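Local coordinates for malonyl acyl carrier protein transacylase (Streptococcus pneumoniae, PDB 3IM8) that probably transfers the malonyl group from malonyl-CoA to holo-acyl carrier protein, supplying chain-extending units for fatty acid synthesis, at residues A[121-126]-A[201-206]; A[129-134]-A[172-177]; A[139-144]-A[165-170]; A[146-149]-A[153-156]. All blocks are in the same frame, centred on the assembly; numbering follows the deposited sequence.

Contact 1 (A[121-126]-A[201-206]); sequences EAAPAD and SLLEPA
A122 and A123, where helix 105-122 gives way to a loop, meet A206 and L203 at the start of helix 204-215. The contact is apolar throughout and rests on two pairs of carbons. In the first, two methyls meet end to end: A122 CB lies 3.8 Å from A206 CB. The same A122 CB stands 4.0 Å from the backbone N of A206, so small side chains allow one backbone to come close to the other. In the second, A123 CB touches one branch of leucine, L203 CD1, at 3.7 Å. The L203 torsions (chi1 -88°, chi2 65°) swing that branch across to the alanine although the bond from CA to CB does not aim there. E204 N donates to S201 O at 2.8 Å, and L203 occupies the N-cap position of the helix. The side chain of L203 is about 8 Å from that of S90 and about 6 Å from that of H199, the predicted active-site pair. Around the pairs, A123 packs on P197 and L203 on F198, so the end of helix 105-122, the H199 loop and the start of helix 204-215 come together where the chain enters and leaves the small ferredoxin-like subdomain.

Contact 2 (A[129-134]-A[172-177]); sequences KMVAVL and VAVDRA
V174 and D175, in the first turns of helix 171-184, meet K129 and V131 on strand 129-134, and together they illustrate how a helix lies along a sheet in a ferredoxin-like subdomain. The axes of the two short segments come within 8.4 Å at their closest, with their N-to-C directions 22° from parallel. Following the helix, V174 comes first and carries the apolar part. Its CG1, anti to the backbone N (chi1 165°), rests against two strand side chains, 3.8 Å from K129 CG and 4.0 Å from V131 CG2. The other branch, V174 CG2, rests 4.0 Å from the carbonyl K129 O. The valines pass each other in opposite directions, whereas the lysine chain runs obliquely over V174. D175 follows with the polar part: the extended K129 chain crosses it at about a right angle, and K129 NZ reaches D175 OD1 at 3.6 Å, a long salt bridge. Water 1 joins the pair, donating to D175 OD1 at 3.1 Å and accepting a weak bond from K129 NZ at 3.3 Å. The chemistry is thus graded, with valine carbons in the buried part and, at the partly exposed margin, a lysine whose methylenes continue the apolar surface while its ammonium and the aspartate share a water; such a loose ionic pair probably adds modestly to the hold made by the carbons.

Contact 3 (A[139-144]-A[165-170]); sequences EVIEEA and IVIAGE
In the small ferredoxin-like subdomain, whose beta-alpha-beta-beta-alpha-beta chain lays two helices on one face of an antiparallel sheet, I141 of helix 138-148 packs on I165 and I167 of strand 164-169. The two strand residues lie on the same face because they alternate with V166, whose side chain leaves from the other side. I141 works with two separate tips. Its CG2, placed anti to the backbone N by a chi1 of -68°, reaches I167 CG2 at 3.4 Å, closer than carbons usually lie, so the fit here is tight. From the same methyl, I165 CG2 is 4.1 Å away, and I141 CG2 therefore sits over both strand residues at once. The longer branch is directed to the earlier strand residue: I141 CD1 lies 3.8 Å from I165 CB and 3.9 Å from I165 CD1, lying against the root of that side chain as well as its end. Each strand isoleucine meets I141 at a slant. The chi1 of I167, 63°, tucks CG1 between the backbone N and the carbonyl carbon and leaves CG2, beside the N, to make the touch. All three side chains are buried, and branched side chain meets branched side chain without a polar atom between them. Around this cluster, V133 of the adjoining strand 129-134 and L181 of helix 171-184 also touch I141, A177 of the latter helix reaches I167, and P156 and Y159 of strand 154-161 also touch I165, so both helices and three strands share the core.

Contact 4 (A[146-149]-A[153-156]); sequences QKAS and VVTP
A148 and S149, around the last turn of helix 138-148, face V154 at the start of strand 154-161 across the tight helix-to-strand connection of the ferredoxin-like subdomain. Only three residues separate the segments, and the CA atoms of S149 and V153 stand 5.7 Å apart, so the chain passes from helix to sheet within a short connection. The apolar contact centres on one methyl. V154 CG1, held between its backbone N and carbonyl carbon by a chi1 of 50°, lies 3.8 Å from A148 CB. The same methyl also lies against the hydroxyl oxygen S149 OG, at 3.8 Å, and thus fills the angle between the side chains of A148 and S149. Beyond the pair, V174 and A177 of helix 171-184 also pack on V154, placing it under both helices. The polar part gathers at the serine. S149 N donates to Q146 O at 3.1 Å, while S149 OG hydrogen-bonds to C145 O, so the hydroxyl is turned back toward the preceding turn; its chi1 of -68° sets OG beside its own backbone N. V154 O is 3.5 Å from this hydroxyl. Nearby, V153 N is bonded to the carboxylate oxygen E170 OE1, which ties the connection to the residue at the N-cap of helix 171-184. A single water completes the junction, bridging helix and strand: water 2 donates to S149 OG at 3.0 Å and accepts from V154 N at 2.9 Å.

From the N terminus, the chain leaves helix 105-122 through 121-126 and returns at 201-206, so contact 1 closes the outermost loop, 74 residues long, at the neck of the ferredoxin-like subdomain. Within that loop contact 2 ties its first strand to its second helix, contact 3 its first helix to strand 164-169, and contact 4 the end of that helix to the strand following it. All four are nested, each inside the one before, and none cross. Neighbouring strands join contacts 2 and 3 through V133 N to I165 O, and contacts 3 and 4 through A168 N to T155 O. L202 links the neck to the subdomain, packing on G169, E170 and V153.

Contact 1 (A[121-126]-A[201-206])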
loop_
_atom_site.group_PDB
_atom_site.type_symbol
_atom_site.label_atom_id
_atom_site.label_comp_id
_atom_site.label_asym_id
_atom_site.label_seq_id
_atom_site.Cartn_x
_atom_site.Cartn_y
_atom_site.Cartn_z
ATOM N N GLU A 121 0.856 12.165 12.585
ATOM C CA GLU A 121 1.502 13.111 13.515
ATOM C C GLU A 121 2.952 13.392 13.117
ATOM O O GLU A 121 3.406 14.502 13.196
ATOM C CB GLU A 121 1.405 12.613 14.976
ATOM C CG GLU A 121 2.372 11.489 15.367
ATOM C CD GLU A 121 2.055 10.784 16.713
ATOM O OE1 GLU A 121 2.899 10.889 17.643
ATOM O OE2 GLU A 121 0.997 10.094 16.815
ATOM N N ALA A 122 3.676 12.370 12.687
ATOM C CA ALA A 122 5.071 12.539 12.392
ATOM C C ALA A 122 5.243 13.260 11.051
ATOM O O ALA A 122 6.217 13.978 10.857
ATOM C CB ALA A 122 5.785 11.196 12.394
ATOM N N ALA A 123 4.295 13.081 10.127
ATOM C CA ALA A 123 4.415 13.686 8.819
ATOM C C ALA A 123 3.038 14.126 8.302
ATOM O O ALA A 123 2.382 13.342 7.596
ATOM C CB ALA A 123 5.094 12.693 7.834
ATOM N N PRO A 124 2.568 15.362 8.659
ATOM C CA PRO A 124 1.160 15.673 8.236
ATOM C C PRO A 124 0.987 15.748 6.692
ATOM O O PRO A 124 1.984 15.951 5.955
ATOM C CB PRO A 124 0.834 17.016 8.962
ATOM C CG PRO A 124 1.871 17.104 10.123
ATOM C CD PRO A 124 3.130 16.412 9.553
ATOM N N ALA A 125 -0.260 15.603 6.225
ATOM C CA ALA A 125 -0.578 15.422 4.789
ATOM C C ALA A 125 -0.118 16.555 3.875
ATOM O O ALA A 125 0.176 16.326 2.678
ATOM C CB ALA A 125 -2.075 15.175 4.581
ATOM N N ASP A 126 -0.026 17.756 4.432
ATOM C CA ASP A 126 0.414 18.892 3.636
ATOM C C ASP A 126 1.903 19.221 3.817
ATOM O O ASP A 126 2.391 20.098 3.119
ATOM C CB ASP A 126 -0.454 20.146 3.944
ATOM C CG ASP A 126 -0.306 21.277 2.876
ATOM O OD1 ASP A 126 -0.250 22.448 3.306
ATOM O OD2 ASP A 126 -0.238 21.016 1.636
ATOM N N SER A 201 13.468 8.878 5.762
ATOM C CA SER A 201 13.899 9.036 7.183
ATOM C C SER A 201 13.081 10.012 8.018
ATOM O O SER A 201 13.086 9.936 9.255
ATOM C CB SER A 201 15.348 9.473 7.257
ATOM O OG SER A 201 15.942 9.185 6.008
ATOM N N LEU A 202 12.373 10.927 7.364
ATOM C CA LEU A 202 11.497 11.850 8.117
ATOM C C LEU A 202 10.546 11.058 8.975
ATOM O O LEU A 202 10.079 11.538 10.009
ATOM C CB LEU A 202 10.750 12.814 7.200
ATOM C CG LEU A 202 11.751 13.716 6.469
ATOM C CD1 LEU A 202 11.194 14.258 5.168
ATOM C CD2 LEU A 202 12.288 14.832 7.400
ATOM N N LEU A 203 10.292 9.808 8.582
ATOM C CA LEU A 203 9.328 8.997 9.333
ATOM C C LEU A 203 9.947 8.166 10.436
ATOM O O LEU A 203 9.252 7.366 11.072
ATOM C CB LEU A 203 8.494 8.112 8.384
ATOM C CG LEU A 203 7.268 8.952 7.956
ATOM C CD1 LEU A 203 7.683 10.190 7.124
ATOM C CD2 LEU A 203 6.246 8.112 7.224
ATOM N N GLU A 204 11.244 8.347 10.673
ATOM C CA GLU A 204 11.963 7.608 11.732
ATOM C C GLU A 204 11.266 7.703 13.101
ATOM O O GLU A 204 11.062 6.687 13.741
ATOM C CB GLU A 204 13.471 7.986 11.781
ATOM C CG GLU A 204 14.418 6.828 12.246
ATOM C CD GLU A 204 14.381 6.628 13.764
ATOM O OE1 GLU A 204 14.794 5.581 14.288
ATOM O OE2 GLU A 204 13.923 7.539 14.460
ATOM N N PRO A 205 10.855 8.915 13.526
ATOM C CA PRO A 205 10.019 8.992 14.745
ATOM C C PRO A 205 8.745 8.109 14.700
ATOM O O PRO A 205 8.393 7.433 15.703
ATOM C CB PRO A 205 9.624 10.487 14.824
ATOM C CG PRO A 205 10.742 11.233 14.090
ATOM C CD PRO A 205 11.233 10.255 13.004
ATOM N N ALA A 206 8.050 8.111 13.565
ATOM C CA ALA A 206 6.894 7.234 13.418
ATOM C C ALA A 206 7.318 5.760 13.655
ATOM O O ALA A 206 6.687 5.033 14.461
ATOM C CB ALA A 206 6.205 7.433 12.036
#

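Contact 2 (A[129-134]-A[172-177])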
loop_
_atom_site.group_PDB
_atom_site.type_symbol
_atom_site.label_atom_id
_atom_site.label_comp_id
_atom_site.label_asym_id
_atom_site.label_seq_id
_atom_site.Cartn_x
_atom_site.Cartn_y
_atom_site.Cartn_z
ATOM N N LYS A 129 7.439 17.325 0.541
ATOM C CA LYS A 129 7.106 17.379 -0.882
ATOM C C LYS A 129 7.286 15.971 -1.485
ATOM O O LYS A 129 7.996 15.162 -0.907
ATOM C CB LYS A 129 7.950 18.459 -1.601
ATOM C CG LYS A 129 7.553 18.726 -3.092
ATOM C CD LYS A 129 7.887 20.121 -3.683
ATOM C CE LYS A 129 7.579 20.085 -5.223
ATOM N NZ LYS A 129 7.441 21.382 -5.989
ATOM N N MET A 130 6.621 15.705 -2.621
ATOM C CA MET A 130 6.618 14.439 -3.359
ATOM C C MET A 130 6.517 14.730 -4.852
ATOM O O MET A 130 5.622 15.483 -5.290
ATOM C CB MET A 130 5.424 13.543 -2.916
ATOM C CG MET A 130 5.643 12.873 -1.543
ATOM S SD MET A 130 4.187 12.022 -0.937
ATOM C CE MET A 130 4.163 10.783 -2.253
ATOM N N VAL A 131 7.430 14.179 -5.646
ATOM C CA VAL A 131 7.345 14.451 -7.042
ATOM C C VAL A 131 7.393 13.120 -7.701
ATOM O O VAL A 131 8.205 12.318 -7.319
ATOM C CB VAL A 131 8.512 15.363 -7.539
ATOM C CG1 VAL A 131 8.444 15.481 -9.049
ATOM C CG2 VAL A 131 8.370 16.759 -6.945
ATOM N N ALA A 132 6.500 12.851 -8.649
ATOM C CA ALA A 132 6.649 11.676 -9.505
ATOM C C ALA A 132 7.580 12.022 -10.662
ATOM O O ALA A 132 7.321 12.939 -11.437
ATOM C CB ALA A 132 5.297 11.208 -10.047
ATOM N N VAL A 133 8.667 11.262 -10.757
ATOM C CA VAL A 133 9.636 11.403 -11.836
ATOM C C VAL A 133 9.386 10.334 -12.895
ATOM O O VAL A 133 9.710 9.163 -12.705
ATOM C CB VAL A 133 11.080 11.278 -11.322
ATOM C CG1 VAL A 133 12.068 11.481 -12.460
ATOM C CG2 VAL A 133 11.333 12.277 -10.203
ATOM N N LEU A 134 8.798 10.755 -14.008
ATOM C CA LEU A 134 8.413 9.857 -15.087
ATOM C C LEU A 134 9.505 9.716 -16.141
ATOM O O LEU A 134 10.223 10.668 -16.450
ATOM C CB LEU A 134 7.114 10.335 -15.741
ATOM C CG LEU A 134 5.820 10.015 -14.990
ATOM C CD1 LEU A 134 6.001 10.218 -13.494
ATOM C CD2 LEU A 134 4.671 10.862 -15.516
ATOM N N VAL A 172 12.867 22.120 0.554
ATOM C CA VAL A 172 14.034 22.720 -0.102
ATOM C C VAL A 172 14.885 21.630 -0.746
ATOM O O VAL A 172 15.378 21.790 -1.887
ATOM C CB VAL A 172 14.903 23.488 0.884
ATOM C CG1 VAL A 172 16.245 23.875 0.211
ATOM C CG2 VAL A 172 14.112 24.700 1.426
ATOM N N ALA A 173 15.047 20.521 -0.010
ATOM C CA ALA A 173 15.817 19.385 -0.513
ATOM C C ALA A 173 15.172 18.771 -1.755
ATOM O O ALA A 173 15.869 18.456 -2.735
ATOM C CB ALA A 173 16.050 18.341 0.592
ATOM N N VAL A 174 13.842 18.618 -1.754
ATOM C CA VAL A 174 13.194 18.020 -2.938
ATOM C C VAL A 174 13.245 18.943 -4.174
ATOM O O VAL A 174 13.396 18.457 -5.305
ATOM C CB VAL A 174 11.751 17.528 -2.645
ATOM C CG1 VAL A 174 10.991 17.270 -3.988
ATOM C CG2 VAL A 174 11.772 16.226 -1.764
ATOM N N ASP A 175 13.077 20.261 -3.944
ATOM C CA ASP A 175 13.231 21.300 -4.995
ATOM C C ASP A 175 14.629 21.214 -5.605
ATOM O O ASP A 175 14.768 21.357 -6.821
ATOM C CB ASP A 175 12.992 22.733 -4.449
ATOM C CG ASP A 175 11.502 23.039 -4.167
ATOM O OD1 ASP A 175 10.629 22.390 -4.789
ATOM O OD2 ASP A 175 11.218 23.922 -3.317
ATOM N N ARG A 176 15.668 20.986 -4.792
ATOM C CA ARG A 176 17.058 20.903 -5.299
ATOM C C ARG A 176 17.188 19.649 -6.165
ATOM O O ARG A 176 17.723 19.714 -7.300
ATOM C CB ARG A 176 18.092 20.988 -4.123
ATOM C CG ARG A 176 19.641 20.914 -4.445
ATOM C CD ARG A 176 20.306 21.981 -5.419
ATOM N NE ARG A 176 21.682 21.521 -5.814
ATOM C CZ ARG A 176 22.298 21.745 -6.992
ATOM N NH1 ARG A 176 21.714 22.444 -7.952
ATOM N NH2 ARG A 176 23.525 21.269 -7.211
ATOM N N ALA A 177 16.655 18.516 -5.668
ATOM C CA ALA A 177 16.538 17.275 -6.464
ATOM C C ALA A 177 15.901 17.410 -7.861
ATOM O O ALA A 177 16.444 16.891 -8.810
ATOM C CB ALA A 177 15.814 16.203 -5.657
HETATM O O HOH W 1 8.028 23.279 -3.319
#

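Contact 3 (A[139-144]-A[165-170])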
loop_
_atom_site.group_PDB
_atom_site.type_symbol
_atom_site.label_atom_id
_atom_site.label_comp_id
_atom_site.label_asym_id
_atom_site.label_seq_id
_atom_site.Cartn_x
_atom_site.Cartn_y
_atom_site.Cartn_z
ATOM N N GLU A 139 19.014 5.201 -11.857
ATOM C CA GLU A 139 20.355 5.619 -11.423
ATOM C C GLU A 139 20.402 7.137 -11.282
ATOM O O GLU A 139 20.897 7.692 -10.274
ATOM C CB GLU A 139 21.404 5.180 -12.469
ATOM C CG GLU A 139 21.556 3.677 -12.680
ATOM C CD GLU A 139 20.285 2.998 -13.235
ATOM O OE1 GLU A 139 20.065 1.807 -12.895
ATOM O OE2 GLU A 139 19.508 3.641 -14.000
ATOM N N VAL A 140 19.873 7.791 -12.310
ATOM C CA VAL A 140 19.804 9.260 -12.399
ATOM C C VAL A 140 19.047 9.875 -11.260
ATOM O O VAL A 140 19.481 10.904 -10.736
ATOM C CB VAL A 140 19.152 9.713 -13.741
ATOM C CG1 VAL A 140 19.000 11.247 -13.769
ATOM C CG2 VAL A 140 19.969 9.177 -14.940
ATOM N N ILE A 141 17.935 9.229 -10.870
ATOM C CA ILE A 141 17.044 9.763 -9.861
ATOM C C ILE A 141 17.699 9.630 -8.507
ATOM O O ILE A 141 17.692 10.574 -7.702
ATOM C CB ILE A 141 15.645 9.033 -9.878
ATOM C CG1 ILE A 141 14.880 9.355 -11.165
ATOM C CG2 ILE A 141 14.780 9.446 -8.690
ATOM C CD1 ILE A 141 13.724 8.347 -11.464
ATOM N N GLU A 142 18.278 8.444 -8.266
ATOM C CA GLU A 142 19.010 8.142 -7.046
ATOM C C GLU A 142 20.201 9.102 -6.857
ATOM O O GLU A 142 20.359 9.688 -5.793
ATOM C CB GLU A 142 19.440 6.645 -7.047
ATOM C CG GLU A 142 18.204 5.702 -7.125
ATOM C CD GLU A 142 18.491 4.201 -6.995
ATOM O OE1 GLU A 142 19.589 3.767 -7.380
ATOM O OE2 GLU A 142 17.599 3.446 -6.533
ATOM N N GLU A 143 21.013 9.262 -7.896
ATOM C CA GLU A 143 22.127 10.230 -7.899
ATOM C C GLU A 143 21.663 11.679 -7.646
ATOM O O GLU A 143 22.193 12.405 -6.779
ATOM C CB GLU A 143 22.864 10.140 -9.241
ATOM C CG GLU A 143 24.238 10.855 -9.283
ATOM C CD GLU A 143 24.871 10.915 -10.699
ATOM O OE1 GLU A 143 25.970 11.520 -10.842
ATOM O OE2 GLU A 143 24.275 10.366 -11.665
ATOM N N ALA A 144 20.648 12.103 -8.385
ATOM C CA ALA A 144 20.123 13.434 -8.164
ATOM C C ALA A 144 19.728 13.627 -6.694
ATOM O O ALA A 144 20.105 14.645 -6.064
ATOM C CB ALA A 144 18.982 13.706 -9.101
ATOM N N ILE A 165 8.947 6.763 -10.759
ATOM C CA ILE A 165 9.521 6.727 -9.423
ATOM C C ILE A 165 9.220 8.022 -8.695
ATOM O O ILE A 165 9.525 9.113 -9.193
ATOM C CB ILE A 165 11.082 6.478 -9.500
ATOM C CG1 ILE A 165 11.307 5.020 -9.972
ATOM C CG2 ILE A 165 11.755 6.760 -8.127
ATOM C CD1 ILE A 165 12.674 4.673 -10.508
ATOM N N VAL A 166 8.601 7.904 -7.525
ATOM C CA VAL A 166 8.316 9.060 -6.736
ATOM C C VAL A 166 9.443 9.301 -5.734
ATOM O O VAL A 166 9.799 8.398 -4.940
ATOM C CB VAL A 166 6.959 8.955 -5.950
ATOM C CG1 VAL A 166 6.670 10.276 -5.185
ATOM C CG2 VAL A 166 5.804 8.585 -6.898
ATOM N N ILE A 167 9.975 10.529 -5.754
ATOM C CA ILE A 167 10.925 10.977 -4.723
ATOM C C ILE A 167 10.162 11.747 -3.664
ATOM O O ILE A 167 9.190 12.415 -3.972
ATOM C CB ILE A 167 12.073 11.838 -5.363
ATOM C CG1 ILE A 167 11.502 13.119 -6.008
ATOM C CG2 ILE A 167 12.726 11.044 -6.499
ATOM C CD1 ILE A 167 12.524 14.265 -6.045
ATOM N N ALA A 168 10.614 11.681 -2.415
ATOM C CA ALA A 168 9.961 12.428 -1.368
ATOM C C ALA A 168 10.970 13.018 -0.358
ATOM O O ALA A 168 12.155 12.642 -0.353
ATOM C CB ALA A 168 8.962 11.509 -0.657
ATOM N N GLY A 169 10.485 13.929 0.498
ATOM C CA GLY A 169 11.245 14.443 1.653
ATOM C C GLY A 169 10.904 15.893 1.965
ATOM O O GLY A 169 9.770 16.297 1.786
ATOM N N GLU A 170 11.896 16.684 2.407
ATOM C CA GLU A 170 11.664 18.101 2.788
ATOM C C GLU A 170 11.667 19.062 1.581
ATOM O O GLU A 170 12.265 18.787 0.529
ATOM C CB GLU A 170 12.708 18.547 3.825
ATOM C CG GLU A 170 12.823 17.628 5.021
ATOM C CD GLU A 170 14.025 17.934 5.882
ATOM O OE1 GLU A 170 15.098 17.385 5.647
ATOM O OE2 GLU A 170 13.891 18.702 6.833
#

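Contact 4 (A[146-149]-A[153-156])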
loop_
_atom_site.group_PDB
_atom_site.type_symbol
_atom_site.label_atom_id
_atom_site.label_comp_id
_atom_site.label_asym_id
_atom_site.label_seq_id
_atom_site.Cartn_x
_atom_site.Cartn_y
_atom_site.Cartn_z
ATOM N N GLN A 146 20.776 11.950 -4.103
ATOM C CA GLN A 146 22.003 11.928 -3.322
ATOM C C GLN A 146 22.718 13.276 -3.262
ATOM O O GLN A 146 22.947 13.768 -2.148
ATOM C CB GLN A 146 22.911 10.749 -3.721
ATOM C CG GLN A 146 22.557 9.546 -2.807
ATOM C CD GLN A 146 22.848 8.205 -3.441
ATOM O OE1 GLN A 146 23.653 8.124 -4.386
ATOM N NE2 GLN A 146 22.192 7.126 -2.926
ATOM N N LYS A 147 23.015 13.893 -4.410
ATOM C CA LYS A 147 23.580 15.253 -4.421
ATOM C C LYS A 147 22.734 16.236 -3.595
ATOM O O LYS A 147 23.251 17.024 -2.809
ATOM C CB LYS A 147 23.687 15.774 -5.843
ATOM C CG LYS A 147 24.660 16.949 -5.993
ATOM C CD LYS A 147 24.945 17.218 -7.474
ATOM C CE LYS A 147 25.551 15.984 -8.248
ATOM N NZ LYS A 147 25.264 15.931 -9.749
ATOM N N ALA A 148 21.414 16.154 -3.759
ATOM C CA ALA A 148 20.498 17.078 -3.083
ATOM C C ALA A 148 20.390 16.884 -1.579
ATOM O O ALA A 148 19.953 17.806 -0.911
ATOM C CB ALA A 148 19.105 16.994 -3.708
ATOM N N SER A 149 20.793 15.701 -1.066
ATOM C CA SER A 149 20.645 15.311 0.376
ATOM C C SER A 149 21.448 16.117 1.380
ATOM O O SER A 149 21.185 16.095 2.603
ATOM C CB SER A 149 20.958 13.817 0.600
ATOM O OG SER A 149 19.992 12.990 -0.003
ATOM N N VAL A 153 16.594 15.844 3.959
ATOM C CA VAL A 153 15.969 14.583 3.471
ATOM C C VAL A 153 15.305 14.664 2.089
ATOM O O VAL A 153 14.320 15.366 1.909
ATOM C CB VAL A 153 14.957 14.003 4.491
ATOM C CG1 VAL A 153 14.461 12.633 3.983
ATOM C CG2 VAL A 153 15.624 13.881 5.891
ATOM N N VAL A 154 15.874 13.948 1.114
ATOM C CA VAL A 154 15.218 13.662 -0.170
ATOM C C VAL A 154 15.640 12.280 -0.708
ATOM O O VAL A 154 16.806 12.068 -1.024
ATOM C CB VAL A 154 15.519 14.773 -1.199
ATOM C CG1 VAL A 154 17.043 15.049 -1.249
ATOM C CG2 VAL A 154 14.953 14.409 -2.544
ATOM N N THR A 155 14.723 11.318 -0.778
ATOM C CA THR A 155 15.070 10.007 -1.414
ATOM C C THR A 155 13.922 9.469 -2.289
ATOM O O THR A 155 12.781 9.963 -2.170
ATOM C CB THR A 155 15.444 8.918 -0.382
ATOM O OG1 THR A 155 14.407 8.794 0.595
ATOM C CG2 THR A 155 16.776 9.244 0.306
ATOM N N PRO A 156 14.210 8.494 -3.183
ATOM C CA PRO A 156 13.054 7.850 -3.816
ATOM C C PRO A 156 12.204 7.180 -2.730
ATOM O O PRO A 156 12.749 6.508 -1.863
ATOM C CB PRO A 156 13.675 6.819 -4.764
ATOM C CG PRO A 156 15.018 7.421 -5.119
ATOM C CD PRO A 156 15.479 7.998 -3.750
HETATM O O HOH W 2 18.029 12.265 2.204
#